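Local coordinates for protein aminotransferase, class III (Deinococcus radiodurans, PDB 3I4J) that probably catalyses pyridoxal-phosphate-dependent transamination and forms a two-chain assembly, at residues Asp33-Arg47 with Asp399-Ala411. The protein carries 1 engineered substitution. Residues are numbered along the deposited sequence; the frame is centred on the assembly and turned at random.
Sequences DGSSGALVANIGHGR and DHLLLGPPLSITA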
loop_
_atom_site.group_PDB
_atom_site.type_symbol
_atom_site.label_atom_id
_atom_site.label_comp_id
_atom_site.label_asym_id
_atom_site.label_seq_id
_atom_site.Cartn_x
_atom_site.Cartn_y
_atom_site.Cartn_z
ATOM N N ASP C 33 1.136 9.310 -22.911
ATOM C CA ASP C 33 1.611 9.212 -21.535
ATOM C C ASP C 33 3.129 9.361 -21.482
ATOM O O ASP C 33 3.856 8.379 -21.312
ATOM C CB ASP C 33 1.205 7.860 -20.949
ATOM C CG ASP C 33 1.150 7.874 -19.441
ATOM O OD1 ASP C 33 1.658 8.840 -18.829
ATOM O OD2 ASP C 33 0.601 6.917 -18.866
ATOM N N GLY C 34 3.589 10.599 -21.619
ATOM C CA GLY C 34 5.016 10.887 -21.626
ATOM C C GLY C 34 5.792 10.557 -20.366
ATOM O O GLY C 34 7.017 10.467 -20.407
ATOM N N SER C 35 5.096 10.381 -19.247
ATOM C CA SER C 35 5.758 10.056 -17.987
ATOM C C SER C 35 5.248 8.740 -17.401
ATOM O O SER C 35 5.467 8.459 -16.219
ATOM C CB SER C 35 5.541 11.181 -16.977
ATOM O OG SER C 35 4.158 11.371 -16.741
ATOM N N SER C 36 4.574 7.939 -18.229
ATOM C CA SER C 36 4.026 6.649 -17.795
ATOM C C SER C 36 3.262 6.861 -16.492
ATOM O O SER C 36 3.388 6.076 -15.547
ATOM C CB SER C 36 5.155 5.641 -17.561
ATOM O OG SER C 36 6.002 5.538 -18.694
ATOM N N GLY C 37 2.455 7.915 -16.457
ATOM C CA GLY C 37 1.726 8.242 -15.248
ATOM C C GLY C 37 2.745 8.956 -14.372
ATOM O O GLY C 37 2.992 10.155 -14.530
ATOM N N ALA C 38 3.345 8.211 -13.452
ATOM C CA ALA C 38 4.376 8.745 -12.566
ATOM C C ALA C 38 5.508 7.727 -12.624
ATOM O O ALA C 38 5.959 7.217 -11.597
ATOM C CB ALA C 38 3.838 8.870 -11.140
ATOM N N LEU C 39 5.955 7.446 -13.847
ATOM C CA LEU C 39 7.001 6.467 -14.120
ATOM C C LEU C 39 6.590 5.116 -13.546
ATOM O O LEU C 39 7.379 4.411 -12.918
ATOM C CB LEU C 39 8.351 6.930 -13.555
ATOM C CG LEU C 39 9.134 7.809 -14.539
ATOM C CD1 LEU C 39 8.385 9.103 -14.815
ATOM C CD2 LEU C 39 10.499 8.108 -13.965
ATOM N N VAL C 40 5.331 4.767 -13.799
ATOM C CA VAL C 40 4.734 3.523 -13.329
ATOM C C VAL C 40 4.416 2.534 -14.457
ATOM O O VAL C 40 4.775 1.360 -14.378
ATOM C CB VAL C 40 3.401 3.801 -12.572
ATOM C CG1 VAL C 40 2.668 2.491 -12.288
ATOM C CG2 VAL C 40 3.674 4.539 -11.276
ATOM N N ALA C 41 3.746 3.016 -15.504
ATOM C CA ALA C 41 3.325 2.156 -16.619
ATOM C C ALA C 41 4.432 1.795 -17.603
ATOM O O ALA C 41 4.367 2.132 -18.789
ATOM C CB ALA C 41 2.158 2.812 -17.361
ATOM N N ASN C 42 5.422 1.065 -17.109
ATOM C CA ASN C 42 6.578 0.667 -17.906
ATOM C C ASN C 42 6.337 -0.161 -19.165
ATOM O O ASN C 42 7.106 -0.054 -20.119
ATOM C CB ASN C 42 7.584 -0.061 -17.014
ATOM C CG ASN C 42 8.243 0.862 -16.002
ATOM O OD1 ASN C 42 7.853 2.022 -15.851
ATOM N ND2 ASN C 42 9.240 0.342 -15.293
ATOM N N ILE C 43 5.298 -0.995 -19.187
ATOM C CA ILE C 43 5.068 -1.804 -20.379
ATOM C C ILE C 43 3.878 -1.358 -21.219
ATOM O O ILE C 43 3.439 -2.066 -22.128
ATOM C CB ILE C 43 4.939 -3.306 -20.023
ATOM C CG1 ILE C 43 3.636 -3.578 -19.264
ATOM C CG2 ILE C 43 6.127 -3.726 -19.176
ATOM C CD1 ILE C 43 3.373 -5.068 -19.043
ATOM N N GLY C 44 3.369 -0.166 -20.925
ATOM C CA GLY C 44 2.244 0.350 -21.681
ATOM C C GLY C 44 0.907 -0.043 -21.091
ATOM O O GLY C 44 0.832 -0.896 -20.205
ATOM N N HIS C 45 -0.155 0.575 -21.592
ATOM C CA HIS C 45 -1.495 0.314 -21.090
ATOM C C HIS C 45 -2.295 -0.697 -21.906
ATOM O O HIS C 45 -2.046 -0.893 -23.096
ATOM C CB HIS C 45 -2.279 1.624 -21.023
ATOM C CG HIS C 45 -1.617 2.682 -20.197
ATOM N ND1 HIS C 45 -0.897 3.719 -20.749
ATOM C CD2 HIS C 45 -1.556 2.853 -18.855
ATOM C CE1 HIS C 45 -0.423 4.485 -19.782
ATOM N NE2 HIS C 45 -0.808 3.982 -18.625
ATOM N N GLY C 46 -3.255 -1.332 -21.237
ATOM C CA GLY C 46 -4.136 -2.291 -21.884
ATOM C C GLY C 46 -3.610 -3.679 -22.199
ATOM O O GLY C 46 -4.120 -4.322 -23.118
ATOM N N ARG C 47 -2.613 -4.154 -21.456
ATOM C CA ARG C 47 -2.061 -5.486 -21.707
ATOM C C ARG C 47 -3.035 -6.575 -21.260
ATOM O O ARG C 47 -3.159 -6.859 -20.064
ATOM C CB ARG C 47 -0.729 -5.686 -20.973
ATOM C CG ARG C 47 0.296 -4.560 -21.130
ATOM C CD ARG C 47 0.871 -4.409 -22.534
ATOM N NE ARG C 47 1.621 -5.572 -22.997
ATOM C CZ ARG C 47 2.799 -5.509 -23.619
ATOM N NH1 ARG C 47 3.383 -4.341 -23.845
ATOM N NH2 ARG C 47 3.378 -6.617 -24.058
ATOM N N ASP C 399 10.893 23.953 -11.586
ATOM C CA ASP C 399 11.825 24.314 -12.645
ATOM C C ASP C 399 12.382 23.092 -13.374
ATOM O O ASP C 399 13.182 23.226 -14.298
ATOM C CB ASP C 399 12.978 25.142 -12.070
ATOM C CG ASP C 399 13.466 24.613 -10.735
ATOM O OD1 ASP C 399 13.738 23.399 -10.634
ATOM O OD2 ASP C 399 13.580 25.416 -9.784
ATOM N N HIS C 400 11.954 21.904 -12.956
ATOM C CA HIS C 400 12.405 20.656 -13.567
ATOM C C HIS C 400 11.249 19.895 -14.197
ATOM O O HIS C 400 10.133 19.907 -13.686
ATOM C CB HIS C 400 13.063 19.748 -12.524
ATOM C CG HIS C 400 14.430 20.189 -12.105
ATOM N ND1 HIS C 400 14.770 21.515 -11.951
ATOM C CD2 HIS C 400 15.527 19.476 -11.757
ATOM C CE1 HIS C 400 16.018 21.600 -11.524
ATOM N NE2 HIS C 400 16.499 20.377 -11.397
ATOM N N LEU C 401 11.531 19.231 -15.312
ATOM C CA LEU C 401 10.532 18.432 -16.005
ATOM C C LEU C 401 11.068 17.006 -16.071
ATOM O O LEU C 401 12.160 16.773 -16.589
ATOM C CB LEU C 401 10.304 18.973 -17.421
ATOM C CG LEU C 401 9.272 18.243 -18.288
ATOM C CD1 LEU C 401 7.910 18.244 -17.605
ATOM C CD2 LEU C 401 9.183 18.928 -19.642
ATOM N N LEU C 402 10.314 16.059 -15.525
ATOM C CA LEU C 402 10.732 14.664 -15.540
ATOM C C LEU C 402 9.954 13.926 -16.625
ATOM O O LEU C 402 8.726 13.949 -16.642
ATOM C CB LEU C 402 10.486 14.021 -14.168
ATOM C CG LEU C 402 11.109 12.646 -13.903
ATOM C CD1 LEU C 402 12.614 12.713 -14.114
ATOM C CD2 LEU C 402 10.805 12.204 -12.480
ATOM N N LEU C 403 10.676 13.286 -17.538
ATOM C CA LEU C 403 10.050 12.545 -18.626
ATOM C C LEU C 403 10.426 11.070 -18.563
ATOM O O LEU C 403 11.503 10.703 -18.099
ATOM C CB LEU C 403 10.475 13.130 -19.976
ATOM C CG LEU C 403 10.071 14.578 -20.272
ATOM C CD1 LEU C 403 10.794 15.076 -21.521
ATOM C CD2 LEU C 403 8.561 14.661 -20.455
ATOM N N GLY C 404 9.527 10.222 -19.040
ATOM C CA GLY C 404 9.789 8.801 -19.018
ATOM C C GLY C 404 8.582 8.024 -19.493
ATOM O O GLY C 404 7.783 7.558 -18.683
ATOM N N PRO C 405 8.422 7.877 -20.813
ATOM C CA PRO C 405 7.296 7.143 -21.389
ATOM C C PRO C 405 7.499 5.638 -21.213
ATOM O O PRO C 405 8.557 5.195 -20.758
ATOM C CB PRO C 405 7.332 7.571 -22.855
ATOM C CG PRO C 405 8.815 7.708 -23.109
ATOM C CD PRO C 405 9.288 8.438 -21.869
ATOM N N PRO C 406 6.483 4.834 -21.557
ATOM C CA PRO C 406 6.589 3.377 -21.426
ATOM C C PRO C 406 7.774 2.831 -22.216
ATOM O O PRO C 406 8.075 3.311 -23.312
ATOM C CB PRO C 406 5.254 2.887 -21.979
ATOM C CG PRO C 406 4.316 3.992 -21.591
ATOM C CD PRO C 406 5.114 5.231 -21.932
ATOM N N LEU C 407 8.439 1.825 -21.655
ATOM C CA LEU C 407 9.597 1.204 -22.287
ATOM C C LEU C 407 9.253 0.587 -23.639
ATOM O O LEU C 407 10.138 0.293 -24.445
ATOM C CB LEU C 407 10.177 0.137 -21.353
ATOM C CG LEU C 407 11.123 0.620 -20.246
ATOM C CD1 LEU C 407 10.620 1.911 -19.641
ATOM C CD2 LEU C 407 11.288 -0.468 -19.190
ATOM N N SER C 408 7.958 0.400 -23.872
ATOM C CA SER C 408 7.448 -0.175 -25.114
ATOM C C SER C 408 7.130 0.874 -26.185
ATOM O O SER C 408 6.630 0.540 -27.261
ATOM C CB SER C 408 6.188 -0.984 -24.799
ATOM O OG SER C 408 5.331 -0.230 -23.955
ATOM N N ILE C 409 7.414 2.139 -25.898
ATOM C CA ILE C 409 7.136 3.214 -26.851
ATOM C C ILE C 409 7.909 2.984 -28.151
ATOM O O ILE C 409 9.038 2.497 -28.123
ATOM C CB ILE C 409 7.514 4.587 -26.252
ATOM C CG1 ILE C 409 7.063 5.711 -27.181
ATOM C CG2 ILE C 409 9.021 4.655 -26.003
ATOM C CD1 ILE C 409 7.154 7.085 -26.545
ATOM N N THR C 410 7.297 3.320 -29.283
ATOM C CA THR C 410 7.951 3.134 -30.582
ATOM C C THR C 410 8.759 4.368 -30.975
ATOM O O THR C 410 8.601 5.436 -30.385
ATOM C CB THR C 410 6.923 2.860 -31.707
ATOM O OG1 THR C 410 6.119 4.027 -31.913
ATOM C CG2 THR C 410 6.020 1.693 -31.336
ATOM N N ALA C 411 9.629 4.217 -31.971
ATOM C CA ALA C 411 10.441 5.336 -32.437
ATOM C C ALA C 411 9.543 6.468 -32.928
ATOM O O ALA C 411 9.790 7.640 -32.642
ATOM C CB ALA C 411 11.371 4.879 -33.559
#
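Gly34, Ser36 and Asn42 hold the loop that leaves strand 400-403 in this class III aminotransferase, of the type I pyridoxal-phosphate fold; they belong to a turn-rich segment near the N-terminus whose far side packs on the second subunit. Three hydrogen bonds join the two segments. Gly404 N, just past the strand, donates to Gly34 O at 2.9 Å, in the carbonyl plane. Ser36 OG returns a bond to Gly404 O at 2.7 Å; chi1 of -53° sets the hydroxyl anti to its own carbonyl carbon and turns it onto that oxygen. Farther along, Leu407 N reaches Asn42 O at 2.8 Å, a bent bond with an N-H...O angle of 136°. The Asn42 amide looks elsewhere, its OD1 accepting from Arg239, which also binds Pro405 O and so ties both segments together. Ser408 OG stands 3.2 Å from Ile43 O.

Van der Waals contact adds to these. Proline suits position 406: Pro406 N, with no hydrogen to share, lies 3.0 Å from Ser36 OG, and the rigid ring fits among backbone groups. Pro406 CD lies 3.4 Å from Asp33 O, while CB and CG rest on Ala41 O. Gly404, without a side chain, lets the backbone run close beside Leu39. Leu39 CD2 and Leu402 CD2 approach to 4.4 Å, and both residues touch Leu352 of the adjacent strand. At the other end, Arg47 pairs its NH2 with Glu316 in a salt bridge and donates from NH1 to Ile43 O.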